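Local coordinates for glycoside hydrolase family protein (Novosphingobium sp. PP1Y, PDB 6Q2F), which probably hydrolyses alpha-L-rhamnosidic bonds, releasing L-rhamnose from rhamnosylated glycosides, as an alpha-L-rhamnosidase, at residues Tyr105-Arg115 with Tyr479-Gly488; Ser133-Val144 with Asn452-Glu463. One frame throughout, in Å; residues are numbered along the deposited sequence.

Contact 1: Tyr105-Arg115 with Tyr479-Gly488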
loop_
_atom_site.group_PDB
_atom_site.type_symbol
_atom_site.label_atom_id
_atom_site.label_comp_id
_atom_site.label_asym_id
_atom_site.label_seq_id
_atom_site.Cartn_x
_atom_site.Cartn_y
_atom_site.Cartn_z
ATOM N N TYR A 105 -19.842 5.582 19.860
ATOM C CA TYR A 105 -19.916 6.157 18.519
ATOM C C TYR A 105 -21.321 6.626 18.148
ATOM O O TYR A 105 -22.273 5.847 18.189
ATOM C CB TYR A 105 -19.433 5.106 17.520
ATOM C CG TYR A 105 -19.427 5.574 16.084
ATOM C CD1 TYR A 105 -18.431 6.412 15.618
ATOM C CD2 TYR A 105 -20.389 5.144 15.183
ATOM C CE1 TYR A 105 -18.399 6.835 14.283
ATOM C CE2 TYR A 105 -20.350 5.545 13.834
ATOM C CZ TYR A 105 -19.361 6.396 13.420
ATOM O OH TYR A 105 -19.333 6.813 12.124
HETATM N N MSE A 106 -21.425 7.905 17.782
HETATM C CA MSE A 106 -22.641 8.573 17.321
HETATM C C MSE A 106 -23.744 8.783 18.365
HETATM O O MSE A 106 -24.827 9.196 17.989
HETATM C CB MSE A 106 -23.265 7.841 16.109
HETATM C CG MSE A 106 -22.490 8.089 14.782
HETATM SE SE MSE A 106 -22.487 9.954 14.174
HETATM C CE MSE A 106 -20.871 9.926 13.035
ATOM N N THR A 107 -23.489 8.505 19.647
ATOM C CA THR A 107 -24.404 8.956 20.684
ATOM C C THR A 107 -24.226 10.455 20.912
ATOM O O THR A 107 -23.201 11.029 20.532
ATOM C CB THR A 107 -24.167 8.220 21.999
ATOM O OG1 THR A 107 -22.822 8.450 22.425
ATOM C CG2 THR A 107 -24.431 6.720 21.842
ATOM N N PRO A 108 -25.218 11.117 21.523
ATOM C CA PRO A 108 -25.082 12.566 21.769
ATOM C C PRO A 108 -23.743 12.998 22.353
ATOM O O PRO A 108 -23.117 13.914 21.813
ATOM C CB PRO A 108 -26.254 12.846 22.715
ATOM C CG PRO A 108 -27.345 11.924 22.144
ATOM C CD PRO A 108 -26.594 10.652 21.805
ATOM N N GLU A 109 -23.255 12.344 23.408
ATOM C CA GLU A 109 -21.996 12.783 24.003
ATOM C C GLU A 109 -20.824 12.561 23.060
ATOM O O GLU A 109 -19.908 13.390 23.007
ATOM C CB GLU A 109 -21.746 12.078 25.333
ATOM C CG GLU A 109 -20.662 12.776 26.183
ATOM C CD GLU A 109 -20.661 12.332 27.642
ATOM O OE1 GLU A 109 -19.687 12.657 28.357
ATOM O OE2 GLU A 109 -21.626 11.665 28.072
ATOM N N TRP A 110 -20.831 11.455 22.318
ATOM C CA TRP A 110 -19.819 11.240 21.295
ATOM C C TRP A 110 -19.903 12.317 20.219
ATOM O O TRP A 110 -18.878 12.884 19.801
ATOM C CB TRP A 110 -19.978 9.849 20.676
ATOM C CG TRP A 110 -18.869 9.473 19.752
ATOM C CD1 TRP A 110 -17.754 8.725 20.058
ATOM C CD2 TRP A 110 -18.742 9.832 18.368
ATOM N NE1 TRP A 110 -16.951 8.601 18.948
ATOM C CE2 TRP A 110 -17.533 9.268 17.899
ATOM C CE3 TRP A 110 -19.530 10.571 17.483
ATOM C CZ2 TRP A 110 -17.091 9.424 16.572
ATOM C CZ3 TRP A 110 -19.087 10.729 16.146
ATOM C CH2 TRP A 110 -17.882 10.152 15.714
ATOM N N LYS A 111 -21.120 12.621 19.758
ATOM C CA LYS A 111 -21.251 13.596 18.681
ATOM C C LYS A 111 -20.803 14.968 19.140
ATOM O O LYS A 111 -20.167 15.707 18.376
ATOM C CB LYS A 111 -22.689 13.621 18.148
ATOM C CG LYS A 111 -23.062 12.345 17.391
ATOM C CD LYS A 111 -24.426 12.412 16.710
ATOM C CE LYS A 111 -25.575 12.746 17.654
ATOM N NZ LYS A 111 -26.842 12.831 16.849
ATOM N N ASP A 112 -21.103 15.316 20.388
ATOM C CA ASP A 112 -20.652 16.597 20.912
ATOM C C ASP A 112 -19.133 16.635 21.031
ATOM O O ASP A 112 -18.513 17.670 20.758
ATOM C CB ASP A 112 -21.309 16.869 22.262
ATOM C CG ASP A 112 -21.163 18.313 22.687
ATOM O OD1 ASP A 112 -21.503 19.206 21.868
ATOM O OD2 ASP A 112 -20.694 18.558 23.806
ATOM N N ALA A 113 -18.514 15.515 21.398
ATOM C CA ALA A 113 -17.055 15.457 21.386
ATOM C C ALA A 113 -16.509 15.687 19.982
ATOM O O ALA A 113 -15.584 16.478 19.793
ATOM C CB ALA A 113 -16.571 14.115 21.934
ATOM N N PHE A 114 -17.073 15.021 18.981
ATOM C CA PHE A 114 -16.556 15.188 17.629
ATOM C C PHE A 114 -16.788 16.605 17.127
ATOM O O PHE A 114 -15.910 17.189 16.476
ATOM C CB PHE A 114 -17.170 14.180 16.645
ATOM C CG PHE A 114 -16.542 14.267 15.284
ATOM C CD1 PHE A 114 -15.382 13.564 15.011
ATOM C CD2 PHE A 114 -17.056 15.112 14.310
ATOM C CE1 PHE A 114 -14.756 13.672 13.771
ATOM C CE2 PHE A 114 -16.439 15.219 13.061
ATOM C CZ PHE A 114 -15.286 14.499 12.797
ATOM N N ARG A 115 -17.971 17.157 17.394
ATOM C CA ARG A 115 -18.233 18.549 17.050
ATOM C C ARG A 115 -17.182 19.463 17.660
ATOM O O ARG A 115 -16.695 20.394 17.011
ATOM C CB ARG A 115 -19.631 18.959 17.524
ATOM C CG ARG A 115 -19.918 20.444 17.331
ATOM C CD ARG A 115 -21.375 20.791 17.593
ATOM N NE ARG A 115 -22.263 20.046 16.712
ATOM C CZ ARG A 115 -23.565 20.282 16.578
ATOM N NH1 ARG A 115 -24.143 21.256 17.265
ATOM N NH2 ARG A 115 -24.285 19.542 15.748
ATOM N N TYR A 479 -23.482 8.623 4.892
ATOM C CA TYR A 479 -22.408 8.680 5.875
ATOM C C TYR A 479 -22.013 10.121 6.148
ATOM O O TYR A 479 -21.874 10.534 7.305
ATOM C CB TYR A 479 -21.214 7.888 5.364
ATOM C CG TYR A 479 -20.014 7.906 6.282
ATOM C CD1 TYR A 479 -20.043 7.266 7.511
ATOM C CD2 TYR A 479 -18.836 8.531 5.900
ATOM C CE1 TYR A 479 -18.924 7.253 8.343
ATOM C CE2 TYR A 479 -17.706 8.530 6.720
ATOM C CZ TYR A 479 -17.762 7.888 7.947
ATOM O OH TYR A 479 -16.656 7.891 8.760
ATOM N N ILE A 480 -21.839 10.906 5.083
ATOM C CA ILE A 480 -21.502 12.314 5.242
ATOM C C ILE A 480 -22.609 13.050 5.993
ATOM O O ILE A 480 -22.337 13.904 6.846
ATOM C CB ILE A 480 -21.210 12.926 3.863
ATOM C CG1 ILE A 480 -19.879 12.357 3.346
ATOM C CG2 ILE A 480 -21.174 14.461 3.934
ATOM C CD1 ILE A 480 -19.506 12.792 1.936
ATOM N N GLY A 481 -23.871 12.694 5.718
ATOM C CA GLY A 481 -24.982 13.247 6.489
ATOM C C GLY A 481 -24.852 13.022 7.988
ATOM O O GLY A 481 -25.190 13.899 8.783
HETATM N N MSE A 482 -24.387 11.851 8.395
HETATM C CA MSE A 482 -24.189 11.587 9.810
HETATM C C MSE A 482 -23.175 12.547 10.421
HETATM O O MSE A 482 -23.375 13.018 11.538
HETATM C CB MSE A 482 -23.721 10.140 10.032
HETATM C CG MSE A 482 -24.813 9.089 9.776
HETATM SE SE MSE A 482 -24.054 7.326 9.462
HETATM C CE MSE A 482 -22.593 7.379 10.777
ATOM N N TYR A 483 -22.100 12.862 9.677
ATOM C CA TYR A 483 -21.081 13.757 10.222
ATOM C C TYR A 483 -21.509 15.215 10.169
ATOM O O TYR A 483 -21.126 15.997 11.046
ATOM C CB TYR A 483 -19.742 13.546 9.506
ATOM C CG TYR A 483 -18.992 12.432 10.178
ATOM C CD1 TYR A 483 -18.164 12.689 11.261
ATOM C CD2 TYR A 483 -19.195 11.107 9.808
ATOM C CE1 TYR A 483 -17.510 11.665 11.917
ATOM C CE2 TYR A 483 -18.547 10.081 10.462
ATOM C CZ TYR A 483 -17.703 10.368 11.527
ATOM O OH TYR A 483 -17.052 9.358 12.182
ATOM N N LYS A 484 -22.318 15.593 9.176
ATOM C CA LYS A 484 -22.925 16.922 9.197
ATOM C C LYS A 484 -23.872 17.078 10.374
ATOM O O LYS A 484 -23.988 18.169 10.947
ATOM C CB LYS A 484 -23.661 17.183 7.881
ATOM C CG LYS A 484 -22.714 17.496 6.725
ATOM C CD LYS A 484 -23.353 17.220 5.399
ATOM C CE LYS A 484 -24.219 18.355 4.907
ATOM N NZ LYS A 484 -24.277 18.331 3.386
ATOM N N ASP A 485 -24.577 16.016 10.738
ATOM C CA ASP A 485 -25.391 16.099 11.938
ATOM C C ASP A 485 -24.513 16.159 13.182
ATOM O O ASP A 485 -24.751 16.976 14.081
ATOM C CB ASP A 485 -26.352 14.923 11.989
ATOM C CG ASP A 485 -26.968 14.754 13.353
ATOM O OD1 ASP A 485 -27.889 15.530 13.684
ATOM O OD2 ASP A 485 -26.534 13.837 14.082
ATOM N N ALA A 486 -23.472 15.331 13.236
ATOM C CA ALA A 486 -22.610 15.306 14.421
ATOM C C ALA A 486 -21.849 16.619 14.589
ATOM O O ALA A 486 -21.930 17.267 15.639
ATOM C CB ALA A 486 -21.630 14.135 14.334
ATOM N N ALA A 487 -21.099 17.028 13.562
ATOM C CA ALA A 487 -20.253 18.210 13.660
ATOM C C ALA A 487 -21.022 19.502 13.437
ATOM O O ALA A 487 -20.531 20.571 13.813
ATOM C CB ALA A 487 -19.096 18.117 12.647
ATOM N N GLY A 488 -22.220 19.423 12.858
ATOM C CA GLY A 488 -22.904 20.583 12.329
ATOM C C GLY A 488 -22.502 20.778 10.880
ATOM O O GLY A 488 -21.342 20.568 10.517
HETATM O O HOH W 1 -16.523 7.122 11.392
#
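Two barrel helices pack here, with Tyr-483, Ala-486 and Ala-487 of helix 479-487 set against Lys-111, Phe-114 and Arg-115 of helix 108-115. Both lie on the outside of the closed parallel sheet, beside strand 127-131. Their segment axes approach to 8.5 Å and cross at -82°. The Tyr-483 ring lies in the buried half of the contact. The methyl CE of selenomethionine Met-106 sits over one face, 3.6 Å from the ring centroid. The bend of Met-106 at chi2 (-64°) helps bring the methyl there, and SE stands farther above the same ring. An edge of the Tyr-483 ring points at the face of Phe-114 in a T-shaped pair, with Tyr-483 CD1 3.6 Å from Phe-114 CE2. Ala-487 CB meets the Phe-114 ring at its edge. Near Tyr-483, one water links Tyr-105 OH and Tyr-479 OH, and Tyr-479 OH also bonds to Ala-131 O.

Lys-111 and Arg-115 make the polar bonds. Lys-111 lays CG 3.8 Å from Ala-486 CB, then bends at chi3 so that NZ forms a salt bridge with Asp-485 OD2 (3.0 Å), on its syn lone pair. Arg-115 runs extended and bends at chi3 (-59°). This turns its guanidinium to the carbonyls that end helix 479-487. NE donates to Ala-486 O at 3.0 Å, and NH2 adds weak bonds to the same oxygen and to Asp-485 O. The positive charge probably suits this helix C-terminus. Gly-488 follows, leaving the helix with positive phi. An alanine at Arg-115 removes both guanidinium donors, which is likely to leave Ala-486 O without these partners and the helix end without its nearby positive charge. The two are successive outer helices of a (beta/alpha)8 barrel, flanking strand 127-131, though steeply crossed.

Contact 2: Ser133-Val144 with Asn452-Glu463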
loop_
_atom_site.group_PDB
_atom_site.type_symbol
_atom_site.label_atom_id
_atom_site.label_comp_id
_atom_site.label_asym_id
_atom_site.label_seq_id
_atom_site.Cartn_x
_atom_site.Cartn_y
_atom_site.Cartn_z
ATOM N N SER A 133 -15.699 5.267 6.637
ATOM C CA SER A 133 -16.620 4.325 7.260
ATOM C C SER A 133 -16.405 4.382 8.765
ATOM O O SER A 133 -15.330 4.775 9.223
ATOM C CB SER A 133 -16.391 2.890 6.752
ATOM O OG SER A 133 -15.218 2.347 7.363
ATOM N N PRO A 134 -17.403 4.007 9.561
ATOM C CA PRO A 134 -17.139 3.797 10.987
ATOM C C PRO A 134 -15.987 2.814 11.114
ATOM O O PRO A 134 -15.866 1.866 10.323
ATOM C CB PRO A 134 -18.452 3.216 11.520
ATOM C CG PRO A 134 -19.497 3.671 10.517
ATOM C CD PRO A 134 -18.798 3.703 9.194
ATOM N N GLY A 135 -15.128 3.045 12.102
ATOM C CA GLY A 135 -13.871 2.320 12.171
ATOM C C GLY A 135 -12.861 3.014 11.293
ATOM O O GLY A 135 -12.718 4.233 11.367
ATOM N N TRP A 136 -12.208 2.265 10.449
ATOM C CA TRP A 136 -11.261 2.876 9.564
ATOM C C TRP A 136 -11.342 2.459 8.144
ATOM O O TRP A 136 -10.878 3.163 7.298
ATOM C CB TRP A 136 -9.833 2.696 10.019
ATOM C CG TRP A 136 -9.371 1.335 10.312
ATOM C CD1 TRP A 136 -9.414 0.261 9.515
ATOM C CD2 TRP A 136 -8.736 0.923 11.499
ATOM N NE1 TRP A 136 -8.854 -0.796 10.127
ATOM C CE2 TRP A 136 -8.438 -0.416 11.362
ATOM C CE3 TRP A 136 -8.414 1.560 12.682
ATOM C CZ2 TRP A 136 -7.802 -1.123 12.350
ATOM C CZ3 TRP A 136 -7.808 0.863 13.637
ATOM C CH2 TRP A 136 -7.506 -0.462 13.479
ATOM N N SER A 137 -12.004 1.364 7.827
ATOM C CA SER A 137 -12.172 0.934 6.449
ATOM C C SER A 137 -13.353 -0.023 6.258
ATOM O O SER A 137 -13.721 -0.676 7.159
ATOM C CB SER A 137 -10.896 0.324 5.909
ATOM O OG SER A 137 -10.787 -1.008 6.237
ATOM N N GLU A 138 -13.951 -0.094 5.082
ATOM C CA GLU A 138 -13.622 0.690 3.918
ATOM C C GLU A 138 -14.772 1.652 3.689
ATOM O O GLU A 138 -14.659 2.802 3.959
ATOM C CB GLU A 138 -13.451 -0.204 2.713
ATOM C CG GLU A 138 -13.229 0.531 1.406
ATOM C CD GLU A 138 -11.915 1.265 1.358
ATOM O OE1 GLU A 138 -11.791 2.197 0.599
ATOM O OE2 GLU A 138 -11.024 0.912 2.109
ATOM N N THR A 139 -15.882 1.141 3.198
ATOM C CA THR A 139 -17.095 1.894 2.965
ATOM C C THR A 139 -18.235 0.946 3.235
ATOM O O THR A 139 -18.746 0.309 2.370
ATOM C CB THR A 139 -17.195 2.505 1.555
ATOM O OG1 THR A 139 -16.771 1.575 0.584
ATOM C CG2 THR A 139 -16.384 3.725 1.439
ATOM N N GLY A 140 -18.608 0.872 4.488
ATOM C CA GLY A 140 -19.607 -0.070 4.947
ATOM C C GLY A 140 -20.218 0.415 6.247
ATOM O O GLY A 140 -19.595 1.153 7.024
ATOM N N GLY A 141 -21.461 -0.008 6.468
ATOM C CA GLY A 141 -22.182 0.310 7.676
ATOM C C GLY A 141 -23.589 -0.243 7.594
ATOM O O GLY A 141 -24.035 -0.702 6.538
ATOM N N PRO A 142 -24.323 -0.231 8.714
ATOM C CA PRO A 142 -25.649 -0.867 8.714
ATOM C C PRO A 142 -26.666 -0.169 7.832
ATOM O O PRO A 142 -27.753 -0.714 7.642
ATOM C CB PRO A 142 -26.082 -0.826 10.192
ATOM C CG PRO A 142 -25.262 0.232 10.799
ATOM C CD PRO A 142 -23.947 0.281 10.036
ATOM N N TRP A 143 -26.372 1.012 7.301
ATOM C CA TRP A 143 -27.317 1.629 6.379
ATOM C C TRP A 143 -27.165 1.098 4.957
ATOM O O TRP A 143 -27.868 1.551 4.041
ATOM C CB TRP A 143 -27.165 3.158 6.434
ATOM C CG TRP A 143 -25.781 3.675 6.208
ATOM C CD1 TRP A 143 -25.269 4.122 5.027
ATOM C CD2 TRP A 143 -24.740 3.857 7.186
ATOM N NE1 TRP A 143 -23.984 4.560 5.199
ATOM C CE2 TRP A 143 -23.629 4.399 6.512
ATOM C CE3 TRP A 143 -24.641 3.601 8.558
ATOM C CZ2 TRP A 143 -22.424 4.681 7.158
ATOM C CZ3 TRP A 143 -23.451 3.879 9.201
ATOM C CH2 TRP A 143 -22.359 4.430 8.504
ATOM N N VAL A 144 -26.281 0.130 4.751
ATOM C CA VAL A 144 -26.162 -0.552 3.470
ATOM C C VAL A 144 -27.191 -1.680 3.448
ATOM O O VAL A 144 -27.052 -2.672 4.167
ATOM C CB VAL A 144 -24.748 -1.095 3.252
ATOM C CG1 VAL A 144 -24.663 -1.817 1.922
ATOM C CG2 VAL A 144 -23.724 0.046 3.318
ATOM N N ASN A 452 -17.549 -3.357 7.486
ATOM C CA ASN A 452 -16.513 -2.391 7.862
ATOM C C ASN A 452 -15.936 -2.774 9.230
ATOM O O ASN A 452 -16.600 -3.437 10.024
ATOM C CB ASN A 452 -17.079 -0.970 7.931
ATOM C CG ASN A 452 -18.266 -0.870 8.904
ATOM O OD1 ASN A 452 -19.225 -1.623 8.782
ATOM N ND2 ASN A 452 -18.178 0.036 9.891
ATOM N N HIS A 453 -14.688 -2.354 9.494
ATOM C CA HIS A 453 -14.000 -2.584 10.786
ATOM C C HIS A 453 -13.119 -1.385 11.161
ATOM O O HIS A 453 -12.724 -0.618 10.279
ATOM C CB HIS A 453 -13.091 -3.816 10.741
ATOM C CG HIS A 453 -13.757 -5.070 10.279
ATOM N ND1 HIS A 453 -14.395 -5.935 11.146
ATOM C CD2 HIS A 453 -13.859 -5.625 9.045
ATOM C CE1 HIS A 453 -14.873 -6.961 10.465
ATOM N NE2 HIS A 453 -14.558 -6.801 9.191
ATOM N N PRO A 454 -12.805 -1.199 12.462
ATOM C CA PRO A 454 -13.383 -1.820 13.657
ATOM C C PRO A 454 -14.326 -0.853 14.366
ATOM O O PRO A 454 -13.907 0.140 14.975
ATOM C CB PRO A 454 -12.154 -2.119 14.516
ATOM C CG PRO A 454 -11.092 -1.035 14.068
ATOM C CD PRO A 454 -11.646 -0.357 12.825
ATOM N N ALA A 455 -15.612 -1.134 14.242
ATOM C CA ALA A 455 -16.701 -0.335 14.765
ATOM C C ALA A 455 -17.509 -1.167 15.749
ATOM O O ALA A 455 -17.444 -2.404 15.731
ATOM C CB ALA A 455 -17.619 0.141 13.632
ATOM N N PRO A 456 -18.276 -0.528 16.618
ATOM C CA PRO A 456 -19.207 -1.274 17.465
ATOM C C PRO A 456 -20.288 -1.915 16.613
ATOM O O PRO A 456 -20.512 -1.490 15.466
ATOM C CB PRO A 456 -19.786 -0.196 18.392
ATOM C CG PRO A 456 -19.586 1.070 17.664
ATOM C CD PRO A 456 -18.310 0.916 16.900
ATOM N N PRO A 457 -20.958 -2.950 17.127
ATOM C CA PRO A 457 -21.985 -3.635 16.324
ATOM C C PRO A 457 -23.014 -2.710 15.699
ATOM O O PRO A 457 -23.371 -2.909 14.532
ATOM C CB PRO A 457 -22.623 -4.588 17.340
ATOM C CG PRO A 457 -21.497 -4.883 18.304
ATOM C CD PRO A 457 -20.751 -3.602 18.437
ATOM N N GLU A 458 -23.458 -1.711 16.421
ATOM C CA GLU A 458 -24.453 -0.789 15.918
ATOM C C GLU A 458 -24.006 0.013 14.712
ATOM O O GLU A 458 -24.799 0.535 14.006
ATOM C CB GLU A 458 -24.901 0.168 17.009
ATOM C CG GLU A 458 -24.899 -0.436 18.386
ATOM C CD GLU A 458 -23.537 -0.421 19.029
ATOM O OE1 GLU A 458 -23.102 0.635 19.521
ATOM O OE2 GLU A 458 -22.913 -1.476 19.039
ATOM N N ALA A 459 -22.717 0.137 14.529
ATOM C CA ALA A 459 -22.126 0.910 13.446
ATOM C C ALA A 459 -21.392 0.007 12.472
ATOM O O ALA A 459 -20.530 0.471 11.718
ATOM C CB ALA A 459 -21.175 1.970 14.009
ATOM N N THR A 460 -21.689 -1.285 12.529
ATOM C CA THR A 460 -21.067 -2.315 11.711
ATOM C C THR A 460 -22.120 -2.866 10.768
ATOM O O THR A 460 -23.228 -3.188 11.206
ATOM C CB THR A 460 -20.513 -3.448 12.586
ATOM O OG1 THR A 460 -19.387 -2.976 13.323
ATOM C CG2 THR A 460 -20.080 -4.622 11.734
ATOM N N GLY A 461 -21.781 -2.970 9.492
ATOM C CA GLY A 461 -22.702 -3.547 8.529
ATOM C C GLY A 461 -22.000 -3.747 7.204
ATOM O O GLY A 461 -20.795 -3.540 7.078
ATOM N N LEU A 462 -22.779 -4.131 6.205
ATOM C CA LEU A 462 -22.204 -4.577 4.942
ATOM C C LEU A 462 -21.334 -3.508 4.290
ATOM O O LEU A 462 -21.706 -2.333 4.222
ATOM C CB LEU A 462 -23.324 -4.980 3.989
ATOM C CG LEU A 462 -24.158 -6.153 4.494
ATOM C CD1 LEU A 462 -25.361 -6.367 3.567
ATOM C CD2 LEU A 462 -23.285 -7.413 4.546
ATOM N N GLU A 463 -20.166 -3.930 3.812
ATOM C CA GLU A 463 -19.447 -3.155 2.820
ATOM C C GLU A 463 -20.333 -2.961 1.591
ATOM O O GLU A 463 -20.901 -3.918 1.067
ATOM C CB GLU A 463 -18.142 -3.878 2.459
ATOM C CG GLU A 463 -17.088 -3.858 3.592
ATOM C CD GLU A 463 -16.394 -2.503 3.707
ATOM O OE1 GLU A 463 -16.507 -1.698 2.755
ATOM O OE2 GLU A 463 -15.733 -2.244 4.739
HETATM O O HOH W 2 -25.727 -3.757 6.520
#
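The carboxylate of Glu-463 receives two consecutive backbone N-H groups: Glu-138 N reaches OE2 at 2.8 Å and Thr-139 N reaches OE1 at 2.9 Å. Both arrive on the syn side. A bend at chi2 (-76°) turns the carboxylate back to segment 133-144, and Lys-466 forms a salt bridge with OE1. Nearby is a classic beta bulge. Trp-136 N and Ser-137 N both donate to His-453 O, and His-453 N returns a bond to Ser-137 O at 3.0 Å. The two loops follow strands 127-131 and 436-447; the first leaves the C-terminal end of a barrel strand.

Three bonds hold the Asn-452 amide. ND2 gives one nearly straight bond to Pro-134 O (3.0 Å) and another to Ala-459 O, both in the amide plane. OD1 accepts from Gly-461 N. Ser-133 OG meets Pro-134 O from the face opposite to ND2. Farther along, Gly-141 N donates to Leu-462 O, and water 2 joins Val-144 O to Leu-462 N.

Close backbone approach accompanies the glycines: a side chain on Gly-135 or Gly-140 would run into the facing segment. Pro-134 CB packs on Ala-455 CB and Ala-459 CB. Trp-136, whose side chain is about 7 Å from the bound sodium ion, takes Pro-454 over its face, with Pro-454 CD 3.6 Å from the centroid of the five-membered ring.

In the fold
From the N terminus, the chain passes 105-115, runs through barrel strand 127-131 and enters loop 133-144. It then makes a long excursion, its regular structure nearly all strand, before returning at 452-463 and entering helix 469-487. Contact 2 closes that excursion, 308 residues apart at the nearest ends. Contact 1 closes a wider loop of 364 residues, and contact 2 is nested inside it. The excursion thus leaves and rejoins the barrel between neighbouring strands 127-131 and 497-502. The two contacts touch: Tyr-105 packs on Ala-459, while Tyr-479 and Met-482 pack on Trp-143. Outer barrel helices and the loops at the excursion's base form one continuous block.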